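Local coordinates for uncharacterized hypothetical protein (Parabacteroides merdae, PDB 4EI0) that is of unknown function but belongs to the DUF4466 family and folds largely into antiparallel beta sheets, at residues Tyr40-Pro45 / Gly49-Ala54; Gly239-Gln244 / Lys275-Ala280; Leu166-Leu169 / Ala174-Ile177; Ala208-Ser213 / Glu217-Thr222. One frame throughout, in Å; residues are numbered along the deposited sequence.

Contact 1 of 4, residues Tyr40-Pro45 / Gly49-Ala54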
loop_
_atom_site.group_PDB
_atom_site.type_symbol
_atom_site.label_atom_id
_atom_site.label_comp_id
_atom_site.label_asym_id
_atom_site.label_seq_id
_atom_site.Cartn_x
_atom_site.Cartn_y
_atom_site.Cartn_z
ATOM N N TYR B 40 -4.675 2.685 13.023
ATOM C CA TYR B 40 -3.973 3.947 13.285
ATOM C C TYR B 40 -3.113 4.254 12.048
ATOM O O TYR B 40 -2.158 3.533 11.783
ATOM C CB TYR B 40 -3.074 3.844 14.481
ATOM C CG TYR B 40 -2.341 5.119 14.898
ATOM C CD1 TYR B 40 -2.971 6.353 14.898
ATOM C CD2 TYR B 40 -1.015 5.070 15.329
ATOM C CE1 TYR B 40 -2.300 7.512 15.280
ATOM C CE2 TYR B 40 -0.339 6.226 15.743
ATOM C CZ TYR B 40 -0.990 7.444 15.724
ATOM O OH TYR B 40 -0.320 8.594 16.137
ATOM N N ALA B 41 -3.479 5.323 11.328
ATOM C CA ALA B 41 -2.810 5.780 10.104
ATOM C C ALA B 41 -1.874 6.920 10.405
ATOM O O ALA B 41 -2.258 7.870 11.098
ATOM C CB ALA B 41 -3.845 6.240 9.084
HETATM N N MSE B 42 -0.681 6.861 9.820
HETATM C CA MSE B 42 0.355 7.892 9.981
HETATM C C MSE B 42 0.943 8.236 8.627
HETATM O O MSE B 42 1.000 7.393 7.752
HETATM C CB MSE B 42 1.480 7.356 10.881
HETATM C CG MSE B 42 1.006 6.853 12.227
HETATM SE SE MSE B 42 2.186 5.523 12.972
HETATM C CE MSE B 42 1.344 4.057 11.859
ATOM N N ALA B 43 1.368 9.476 8.429
ATOM C CA ALA B 43 1.955 9.887 7.122
ATOM C C ALA B 43 2.831 11.116 7.308
ATOM O O ALA B 43 2.502 11.990 8.099
ATOM C CB ALA B 43 0.881 10.172 6.056
ATOM N N ILE B 44 3.965 11.126 6.611
ATOM C CA ILE B 44 4.894 12.208 6.596
ATOM C C ILE B 44 5.302 12.364 5.149
ATOM O O ILE B 44 5.448 11.377 4.455
ATOM C CB ILE B 44 6.105 11.957 7.517
ATOM C CG1 ILE B 44 6.981 13.229 7.605
ATOM C CG2 ILE B 44 6.940 10.773 7.051
ATOM C CD1 ILE B 44 8.102 13.150 8.624
ATOM N N PRO B 45 5.422 13.605 4.659
ATOM C CA PRO B 45 5.929 13.729 3.300
ATOM C C PRO B 45 7.303 13.064 3.201
ATOM O O PRO B 45 8.172 13.253 4.061
ATOM C CB PRO B 45 5.997 15.250 3.089
ATOM C CG PRO B 45 5.024 15.804 4.078
ATOM C CD PRO B 45 5.162 14.916 5.272
ATOM N N GLY B 49 11.154 12.993 5.913
ATOM C CA GLY B 49 11.744 11.958 6.726
ATOM C C GLY B 49 10.899 10.701 6.641
ATOM O O GLY B 49 10.212 10.473 5.655
ATOM N N LYS B 50 10.991 9.881 7.674
ATOM C CA LYS B 50 10.334 8.570 7.713
ATOM C C LYS B 50 9.735 8.308 9.095
ATOM O O LYS B 50 10.131 8.905 10.098
ATOM C CB LYS B 50 11.309 7.460 7.348
ATOM C CG LYS B 50 12.130 7.617 6.061
ATOM C CD LYS B 50 11.296 7.470 4.830
ATOM C CE LYS B 50 12.104 7.656 3.568
ATOM N NZ LYS B 50 12.294 9.108 3.350
ATOM N N LEU B 51 8.787 7.387 9.155
ATOM C CA LEU B 51 8.144 7.041 10.414
ATOM C C LEU B 51 9.158 6.315 11.327
ATOM O O LEU B 51 9.822 5.403 10.874
ATOM C CB LEU B 51 6.898 6.174 10.139
ATOM C CG LEU B 51 5.795 6.819 9.308
ATOM C CD1 LEU B 51 4.586 5.875 9.334
ATOM C CD2 LEU B 51 5.379 8.211 9.835
ATOM N N SER B 52 9.208 6.683 12.641
ATOM C CA SER B 52 10.115 6.047 13.633
ATOM C C SER B 52 9.458 5.090 14.621
ATOM O O SER B 52 9.985 3.985 14.886
ATOM C CB SER B 52 10.858 7.129 14.428
ATOM O OG SER B 52 11.470 8.037 13.494
ATOM N N SER B 53 8.331 5.511 15.181
ATOM C CA SER B 53 7.646 4.731 16.236
ATOM C C SER B 53 6.215 5.183 16.424
ATOM O O SER B 53 5.839 6.292 16.037
ATOM C CB SER B 53 8.400 4.788 17.569
ATOM O OG SER B 53 8.406 6.100 18.113
ATOM N N ALA B 54 5.425 4.302 17.035
ATOM C CA ALA B 54 4.009 4.574 17.337
ATOM C C ALA B 54 3.726 4.116 18.774
ATOM O O ALA B 54 4.362 3.202 19.266
ATOM C CB ALA B 54 3.128 3.847 16.348
#
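M42, a selenomethionine, reaches both L51 and A54 across the space between strands 35-43 and 51-58, and apolar packing carries most of the contact. M42 CB lies 3.8 Å from L51 CD1, and further out M42 SE rests 3.9 Å from A54 CB. With CG anti to the carbonyl carbon (chi1 -55°), the chain of M42 leans back along its own strand, and CG passes over one face of the Y40 ring near the rim. The edge of that ring completes the group, Y40 CE2 standing 4.2 Å from A54 CB. L51 CD2 sits between M42 and I44, 4.1 Å from I44 CG2.

Side chain against backbone is the second kind of contact. I44 CG2 sits 3.6 Å from G49 O, just after the connecting loop. At the backbone angles of G49 any CB would collide with the carbonyl oxygen of the residue before, so only glycine fits comfortably.

Polar groups are bonded outside the contact or within their own segment: Y40 OH to N18, and K50 NZ to N46 O, with a weak bond of 3.4 Å from K50 NZ to G49 O. The backbones pair with other strands, Y40 with L110 and M42 with A108, whereas S52 and S53 form a classic bulge opposite K132. The axes of 40-43 and 51-54 come within 9.0 Å, their N-to-C directions 155° apart, each in a different sheet, with F101 and V131 also lining the interior. A chain passing between sheets, joined by side chains, has the form of a beta arch, consistent with a beta sandwich.

Contact 2 of 4, residues Gly239-Gln244 / Lys275-Ala280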
loop_
_atom_site.group_PDB
_atom_site.type_symbol
_atom_site.label_atom_id
_atom_site.label_comp_id
_atom_site.label_asym_id
_atom_site.label_seq_id
_atom_site.Cartn_x
_atom_site.Cartn_y
_atom_site.Cartn_z
ATOM N N GLY B 239 -35.084 -18.163 17.019
ATOM C CA GLY B 239 -34.556 -17.328 15.953
ATOM C C GLY B 239 -34.096 -15.970 16.413
ATOM O O GLY B 239 -33.997 -15.070 15.599
ATOM N N LEU B 240 -33.856 -15.805 17.713
ATOM C CA LEU B 240 -33.329 -14.564 18.259
ATOM C C LEU B 240 -31.818 -14.665 18.282
ATOM O O LEU B 240 -31.216 -15.314 19.130
ATOM C CB LEU B 240 -33.860 -14.235 19.660
ATOM C CG LEU B 240 -33.228 -12.984 20.293
ATOM C CD1 LEU B 240 -33.667 -11.796 19.467
ATOM C CD2 LEU B 240 -33.631 -12.759 21.728
ATOM N N GLN B 241 -31.180 -14.039 17.322
ATOM C CA GLN B 241 -29.792 -14.366 17.085
ATOM C C GLN B 241 -29.010 -13.176 17.584
ATOM O O GLN B 241 -29.494 -12.059 17.649
ATOM C CB GLN B 241 -29.497 -14.788 15.630
ATOM C CG GLN B 241 -30.111 -16.167 15.337
ATOM C CD GLN B 241 -29.729 -16.824 14.002
ATOM O OE1 GLN B 241 -29.187 -17.924 13.988
ATOM N NE2 GLN B 241 -30.025 -16.165 12.888
ATOM N N ASP B 242 -27.828 -13.453 18.040
ATOM C CA ASP B 242 -26.979 -12.427 18.513
ATOM C C ASP B 242 -25.689 -12.647 17.734
ATOM O O ASP B 242 -25.208 -13.784 17.607
ATOM C CB ASP B 242 -26.831 -12.610 20.019
ATOM C CG ASP B 242 -25.784 -11.699 20.610
ATOM O OD1 ASP B 242 -24.596 -11.890 20.321
ATOM O OD2 ASP B 242 -26.176 -10.766 21.328
ATOM N N ARG B 243 -25.145 -11.581 17.193
ATOM C CA ARG B 243 -23.989 -11.713 16.284
ATOM C C ARG B 243 -22.755 -12.257 17.025
ATOM O O ARG B 243 -21.973 -13.031 16.466
ATOM C CB ARG B 243 -23.661 -10.350 15.639
ATOM C CG ARG B 243 -23.236 -10.342 14.170
ATOM C CD ARG B 243 -22.305 -11.488 13.793
ATOM N NE ARG B 243 -21.647 -11.269 12.500
ATOM C CZ ARG B 243 -20.587 -11.952 12.060
ATOM N NH1 ARG B 243 -20.007 -12.894 12.805
ATOM N NH2 ARG B 243 -20.087 -11.673 10.863
ATOM N N GLN B 244 -22.617 -11.911 18.294
ATOM C CA GLN B 244 -21.486 -12.402 19.089
ATOM C C GLN B 244 -21.679 -13.836 19.481
ATOM O O GLN B 244 -20.739 -14.595 19.551
ATOM C CB GLN B 244 -21.266 -11.506 20.325
ATOM C CG GLN B 244 -20.830 -10.131 19.923
ATOM C CD GLN B 244 -20.841 -9.097 21.029
ATOM O OE1 GLN B 244 -21.818 -8.942 21.768
ATOM N NE2 GLN B 244 -19.806 -8.267 21.045
ATOM N N LYS B 275 -33.969 -26.557 19.816
ATOM C CA LYS B 275 -33.277 -26.952 18.613
ATOM C C LYS B 275 -32.391 -25.836 18.205
ATOM O O LYS B 275 -32.371 -24.801 18.849
ATOM C CB LYS B 275 -34.285 -27.258 17.508
ATOM C CG LYS B 275 -35.318 -26.164 17.233
ATOM C CD LYS B 275 -36.287 -26.548 16.124
ATOM C CE LYS B 275 -37.697 -26.073 16.438
ATOM N NZ LYS B 275 -38.608 -26.565 15.394
ATOM N N GLU B 276 -31.635 -26.043 17.139
ATOM C CA GLU B 276 -30.778 -25.047 16.614
ATOM C C GLU B 276 -31.570 -23.726 16.429
ATOM O O GLU B 276 -32.662 -23.730 15.900
ATOM C CB GLU B 276 -30.214 -25.547 15.303
ATOM C CG GLU B 276 -29.254 -24.584 14.631
ATOM C CD GLU B 276 -28.439 -25.246 13.519
ATOM O OE1 GLU B 276 -28.465 -26.488 13.390
ATOM O OE2 GLU B 276 -27.762 -24.508 12.777
ATOM N N GLU B 277 -30.997 -22.625 16.898
ATOM C CA GLU B 277 -31.547 -21.252 16.834
ATOM C C GLU B 277 -32.566 -20.962 17.913
ATOM O O GLU B 277 -32.968 -19.820 18.086
ATOM C CB GLU B 277 -32.139 -20.869 15.454
ATOM C CG GLU B 277 -31.106 -20.818 14.350
ATOM C CD GLU B 277 -31.600 -20.042 13.110
ATOM O OE1 GLU B 277 -32.262 -18.971 13.224
ATOM O OE2 GLU B 277 -31.316 -20.502 11.989
ATOM N N ALA B 278 -32.958 -21.971 18.669
ATOM C CA ALA B 278 -33.792 -21.738 19.826
ATOM C C ALA B 278 -32.978 -21.019 20.899
ATOM O O ALA B 278 -31.765 -20.859 20.809
ATOM C CB ALA B 278 -34.433 -23.034 20.339
ATOM N N GLY B 279 -33.670 -20.506 21.889
ATOM C CA GLY B 279 -33.019 -19.753 22.944
ATOM C C GLY B 279 -33.883 -19.723 24.188
ATOM O O GLY B 279 -35.055 -20.110 24.135
ATOM N N ALA B 280 -33.301 -19.237 25.274
ATOM C CA ALA B 280 -34.041 -19.066 26.496
ATOM C C ALA B 280 -33.508 -17.888 27.271
ATOM O O ALA B 280 -32.283 -17.795 27.567
ATOM C CB ALA B 280 -33.936 -20.315 27.313
HETATM O O HOH W 1 -33.519 -17.795 19.697
#
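Chi1 angles of -70° in Q241 and -65° in E277 set each CG anti to its own carbonyl carbon, and both chains then extend far enough to lay the Q241 amide over the E277 carboxylate. The two flat groups are stacked with their planes only 6° apart, and Q241 OE1 comes within 3.3 Å of E277 CD. It is equally close to E277 OE1, but both are acceptors and no bond joins them; the amide oxygen is instead held by Y294 OH. Shortening Q241 to an alanine is likely to leave Y294 OH without this acceptor and one side of the E277 carboxylate without its stacked neighbour. The backbone supplies the direct link, G239 N donating to E277 O over 2.9 Å from above the carbonyl plane. A water gives the same oxygen a second bond, 2.6 Å from E277 O, while accepting from L240 N at 2.8 Å. E277 itself occupies a type II turn, K275 to A278, leading into strand 278-283. The chemistry implies a surface contact fixed by one twice-gripped carbonyl; the two facing acceptors would probably be mildly unfavourable, offset by the Y294 hydroxyl donating to Q241 OE1.

Contact 3 of 4, residues Leu166-Leu169 / Ala174-Ile177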
loop_
_atom_site.group_PDB
_atom_site.type_symbol
_atom_site.label_atom_id
_atom_site.label_comp_id
_atom_site.label_asym_id
_atom_site.label_seq_id
_atom_site.Cartn_x
_atom_site.Cartn_y
_atom_site.Cartn_z
ATOM N N LEU B 166 -26.363 -26.918 34.103
ATOM C CA LEU B 166 -25.951 -25.554 33.822
ATOM C C LEU B 166 -25.991 -24.698 35.093
ATOM O O LEU B 166 -27.018 -24.618 35.754
ATOM C CB LEU B 166 -26.846 -24.908 32.733
ATOM C CG LEU B 166 -26.708 -25.309 31.269
ATOM C CD1 LEU B 166 -26.888 -26.802 31.013
ATOM C CD2 LEU B 166 -27.704 -24.475 30.463
ATOM N N SER B 167 -24.875 -24.048 35.417
ATOM C CA SER B 167 -24.801 -23.052 36.501
ATOM C C SER B 167 -24.472 -21.685 35.934
ATOM O O SER B 167 -23.468 -21.500 35.229
ATOM C CB SER B 167 -23.729 -23.413 37.521
ATOM O OG SER B 167 -23.695 -22.452 38.573
ATOM N N PHE B 168 -25.285 -20.700 36.294
ATOM C CA PHE B 168 -25.036 -19.315 35.938
ATOM C C PHE B 168 -24.456 -18.557 37.122
ATOM O O PHE B 168 -24.488 -17.335 37.111
ATOM C CB PHE B 168 -26.366 -18.624 35.494
ATOM C CG PHE B 168 -27.054 -19.316 34.352
ATOM C CD1 PHE B 168 -26.647 -19.112 33.039
ATOM C CD2 PHE B 168 -28.061 -20.202 34.591
ATOM C CE1 PHE B 168 -27.270 -19.759 32.006
ATOM C CE2 PHE B 168 -28.678 -20.869 33.568
ATOM C CZ PHE B 168 -28.293 -20.654 32.282
ATOM N N LEU B 169 -23.841 -19.246 38.090
ATOM C CA LEU B 169 -23.410 -18.581 39.347
ATOM C C LEU B 169 -21.932 -18.400 39.546
ATOM O O LEU B 169 -21.533 -17.786 40.515
ATOM C CB LEU B 169 -24.004 -19.330 40.574
ATOM C CG LEU B 169 -25.557 -19.518 40.526
ATOM C CD1 LEU B 169 -26.210 -20.266 41.698
ATOM C CD2 LEU B 169 -26.199 -18.132 40.377
ATOM N N ALA B 174 -20.063 -16.973 32.200
ATOM C CA ALA B 174 -21.482 -16.742 31.857
ATOM C C ALA B 174 -22.337 -17.958 32.169
ATOM O O ALA B 174 -23.460 -17.840 32.636
ATOM C CB ALA B 174 -21.624 -16.347 30.385
ATOM N N VAL B 175 -21.776 -19.127 31.933
ATOM C CA VAL B 175 -22.391 -20.422 32.297
ATOM C C VAL B 175 -21.278 -21.391 32.506
ATOM O O VAL B 175 -20.203 -21.219 31.890
ATOM C CB VAL B 175 -23.343 -20.963 31.196
ATOM C CG1 VAL B 175 -22.585 -21.480 29.991
ATOM C CG2 VAL B 175 -24.235 -22.037 31.787
ATOM N N HIS B 176 -21.518 -22.393 33.336
ATOM C CA HIS B 176 -20.608 -23.532 33.468
ATOM C C HIS B 176 -21.410 -24.785 33.400
ATOM O O HIS B 176 -22.458 -24.859 34.006
ATOM C CB HIS B 176 -19.822 -23.448 34.788
ATOM C CG HIS B 176 -18.744 -24.517 34.922
ATOM N ND1 HIS B 176 -17.476 -24.347 34.477
ATOM C CD2 HIS B 176 -18.822 -25.816 35.388
ATOM C CE1 HIS B 176 -16.773 -25.479 34.733
ATOM N NE2 HIS B 176 -17.602 -26.374 35.250
ATOM N N ILE B 177 -20.932 -25.779 32.654
ATOM C CA ILE B 177 -21.620 -27.068 32.515
ATOM C C ILE B 177 -20.904 -28.076 33.409
ATOM O O ILE B 177 -19.764 -28.411 33.172
ATOM C CB ILE B 177 -21.600 -27.621 31.051
ATOM C CG1 ILE B 177 -21.944 -26.543 29.991
ATOM C CG2 ILE B 177 -22.512 -28.807 30.960
ATOM C CD1 ILE B 177 -23.257 -25.833 30.199
#
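L166 and S167 pair with I177 and H176 at the turn end of the beta hairpin made by strands 165-167 and 176-178. S167 and H176 are the antiparallel hydrogen-bonded pair. The bond from S167 N to H176 O is 2.9 Å long and almost straight at 172°; the return bond, H176 N to S167 O, has the same length and lies in the carbonyl plane. S167 O also receives the CA-H of V175, with V175 CA at 3.3 Å. L166 and I177 form the neighbouring non-hydrogen-bonded pair, their side chains running side by side with L166 CG 3.7 Å from I177 CD1.

V175 extends the apolar side. With chi1 at 73°, V175 CG2 lies opposite the backbone N and reaches L166 CB at 4.0 Å and F168 CE1 at 3.8 Å. The F168 ring lies alongside V175 and turns its edge to A174 O, 3.5 Å from F168 CD1; this buried carbonyl has no hydrogen-bonding partner in the model. With only an alanine here in place of F168, V175 CG2 is likely to lose its aromatic neighbour, and a gap would open against V307 and V293 of the facing sheet.

Where the strand ends, L169 N donates to S167 OG over 3.2 Å in an ST turn, and the same hydroxyl bonds to K192 O. H176 ND1 is held by E173. A174, V175 and I177 also pack on strand 152-159: the hairpin forms the edge of one sheet, strand 176-178 outermost, and packs its apolar side on the other, consistent with two antiparallel sheets stacked face to face.

Contact 4 of 4, residues Ala208-Ser213 / Glu217-Thr222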
loop_
_atom_site.group_PDB
_atom_site.type_symbol
_atom_site.label_atom_id
_atom_site.label_comp_id
_atom_site.label_asym_id
_atom_site.label_seq_id
_atom_site.Cartn_x
_atom_site.Cartn_y
_atom_site.Cartn_z
ATOM N N ALA B 208 -34.683 -30.607 26.262
ATOM C CA ALA B 208 -35.460 -29.943 27.298
ATOM C C ALA B 208 -34.572 -29.288 28.331
ATOM O O ALA B 208 -33.434 -29.739 28.552
ATOM C CB ALA B 208 -36.414 -30.925 27.964
ATOM N N PHE B 209 -35.064 -28.205 28.931
ATOM C CA PHE B 209 -34.425 -27.567 30.090
ATOM C C PHE B 209 -35.424 -27.664 31.227
ATOM O O PHE B 209 -36.602 -27.299 31.092
ATOM C CB PHE B 209 -34.131 -26.091 29.900
ATOM C CG PHE B 209 -32.949 -25.764 29.020
ATOM C CD1 PHE B 209 -31.990 -26.698 28.656
ATOM C CD2 PHE B 209 -32.765 -24.442 28.609
ATOM C CE1 PHE B 209 -30.888 -26.328 27.878
ATOM C CE2 PHE B 209 -31.696 -24.072 27.812
ATOM C CZ PHE B 209 -30.729 -25.017 27.466
ATOM N N TYR B 210 -34.964 -28.178 32.360
ATOM C CA TYR B 210 -35.794 -28.329 33.539
ATOM C C TYR B 210 -35.162 -27.620 34.712
ATOM O O TYR B 210 -33.983 -27.345 34.719
ATOM C CB TYR B 210 -35.934 -29.787 33.900
ATOM C CG TYR B 210 -36.480 -30.626 32.813
ATOM C CD1 TYR B 210 -37.775 -30.422 32.354
ATOM C CD2 TYR B 210 -35.736 -31.657 32.246
ATOM C CE1 TYR B 210 -38.317 -31.224 31.382
ATOM C CE2 TYR B 210 -36.287 -32.484 31.261
ATOM C CZ TYR B 210 -37.583 -32.260 30.843
ATOM O OH TYR B 210 -38.170 -33.045 29.852
ATOM N N THR B 211 -35.965 -27.370 35.724
ATOM C CA THR B 211 -35.558 -26.647 36.910
ATOM C C THR B 211 -36.275 -27.279 38.126
ATOM O O THR B 211 -37.021 -28.232 37.955
ATOM C CB THR B 211 -35.902 -25.158 36.749
ATOM O OG1 THR B 211 -35.055 -24.400 37.619
ATOM C CG2 THR B 211 -37.380 -24.892 37.073
ATOM N N SER B 212 -36.051 -26.775 39.346
ATOM C CA SER B 212 -36.517 -27.465 40.567
ATOM C C SER B 212 -38.010 -27.775 40.549
ATOM O O SER B 212 -38.426 -28.827 40.999
ATOM C CB SER B 212 -36.200 -26.653 41.831
ATOM O OG SER B 212 -36.994 -25.476 41.863
ATOM N N SER B 213 -38.817 -26.859 40.029
ATOM C CA SER B 213 -40.259 -27.048 40.071
ATOM C C SER B 213 -40.833 -27.540 38.745
ATOM O O SER B 213 -42.023 -27.566 38.579
ATOM C CB SER B 213 -40.926 -25.751 40.526
ATOM O OG SER B 213 -40.525 -24.677 39.708
ATOM N N GLU B 217 -44.794 -34.487 35.026
ATOM C CA GLU B 217 -45.504 -34.785 33.768
ATOM C C GLU B 217 -44.655 -34.523 32.500
ATOM O O GLU B 217 -44.795 -35.233 31.522
ATOM C CB GLU B 217 -46.816 -33.949 33.634
ATOM C CG GLU B 217 -47.269 -33.099 34.842
ATOM C CD GLU B 217 -48.412 -32.143 34.492
ATOM O OE1 GLU B 217 -49.301 -32.530 33.699
ATOM O OE2 GLU B 217 -48.420 -30.998 35.006
ATOM N N TYR B 218 -43.805 -33.491 32.495
ATOM C CA TYR B 218 -43.101 -33.080 31.264
ATOM C C TYR B 218 -41.647 -33.502 31.246
ATOM O O TYR B 218 -40.892 -33.058 30.369
ATOM C CB TYR B 218 -43.210 -31.557 31.044
ATOM C CG TYR B 218 -44.634 -31.124 30.858
ATOM C CD1 TYR B 218 -45.366 -31.564 29.751
ATOM C CD2 TYR B 218 -45.266 -30.315 31.800
ATOM C CE1 TYR B 218 -46.688 -31.206 29.580
ATOM C CE2 TYR B 218 -46.588 -29.944 31.638
ATOM C CZ TYR B 218 -47.291 -30.399 30.528
ATOM O OH TYR B 218 -48.597 -30.043 30.355
HETATM N N MSE B 219 -41.252 -34.358 32.198
HETATM C CA MSE B 219 -39.835 -34.687 32.377
HETATM C C MSE B 219 -39.416 -36.023 31.784
HETATM O O MSE B 219 -38.231 -36.327 31.739
HETATM C CB MSE B 219 -39.474 -34.590 33.853
HETATM C CG MSE B 219 -39.480 -33.152 34.349
HETATM SE SE MSE B 219 -38.813 -32.957 36.160
HETATM C CE MSE B 219 -36.948 -33.518 35.802
ATOM N N GLY B 220 -40.390 -36.786 31.297
ATOM C CA GLY B 220 -40.118 -38.038 30.593
ATOM C C GLY B 220 -39.118 -38.917 31.332
ATOM O O GLY B 220 -38.153 -39.380 30.738
ATOM N N GLY B 221 -39.310 -39.114 32.638
ATOM C CA GLY B 221 -38.413 -39.973 33.414
ATOM C C GLY B 221 -37.132 -39.362 33.980
ATOM O O GLY B 221 -36.516 -39.973 34.840
ATOM N N THR B 222 -36.699 -38.194 33.498
ATOM C CA THR B 222 -35.524 -37.510 34.047
ATOM C C THR B 222 -35.779 -37.119 35.486
ATOM O O THR B 222 -36.896 -36.741 35.833
ATOM C CB THR B 222 -35.211 -36.233 33.243
ATOM O OG1 THR B 222 -34.792 -36.618 31.935
ATOM C CG2 THR B 222 -34.119 -35.358 33.919
#
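Y210 and M219, a selenomethionine, form the tightly packed part of this contact, one flat ring lying under a bent aliphatic chain. M219 CG stands over the ring face, 3.9 Å from the Y210 centroid and 20° off the ring normal, in a CH-pi contact displaced toward the rim. The bend at chi3 (65°) then folds the end of the chain back, bringing M219 CE within 4.2 Å of Y210 CG. M219 SE stays above the same face but more distant, 4.9 Å from the centroid of the Y210 ring. At the far end of the ring the phenol is tied down: Y210 OH donates to Y218 O at 2.8 Å, in the carbonyl plane and on a lone pair, which fixes the ring between its strand and the loop. L272 and Y270 of strand 270-274 and A198 of strand 195-199 also pack on Y210.

The other side is looser. T222 CG2 comes no nearer than 4.4 Å to Y210 CD2, and the ring of Y218 leads away from segment 208-213 to stack on Y270. G220 and G221, both exposed, take the middle of a type I' turn, closed by T222 N bonding to M219 O at 3.0 Å. A Met-aromatic contact, with the selenium distant and M219 CG closer, together with the phenol bond folds an irregular loop containing a tight glycine turn onto a strand of an antiparallel sheet.

Contact 1 stands apart, its centre at least 45 Å from the others on the opposite side of the chain's centre, and it joins two sheets of its own by apolar packing. Contacts 3 and 4 share one sheet and touch, L166 CD2 meeting F209 CZ at 4.3 Å. Contact 3 is buried and combines backbone pairing with hydrophobic side chains; contact 4 is only partly buried and relies on a single ring to hold a loop. Contact 2 lies on the facing sheet of that half, with nearest atoms about 4 Å from contact 4 and about 7 Å from contact 3, touching neither. It is the surface member, built from water, backbone and polar side chains instead of apolar groups.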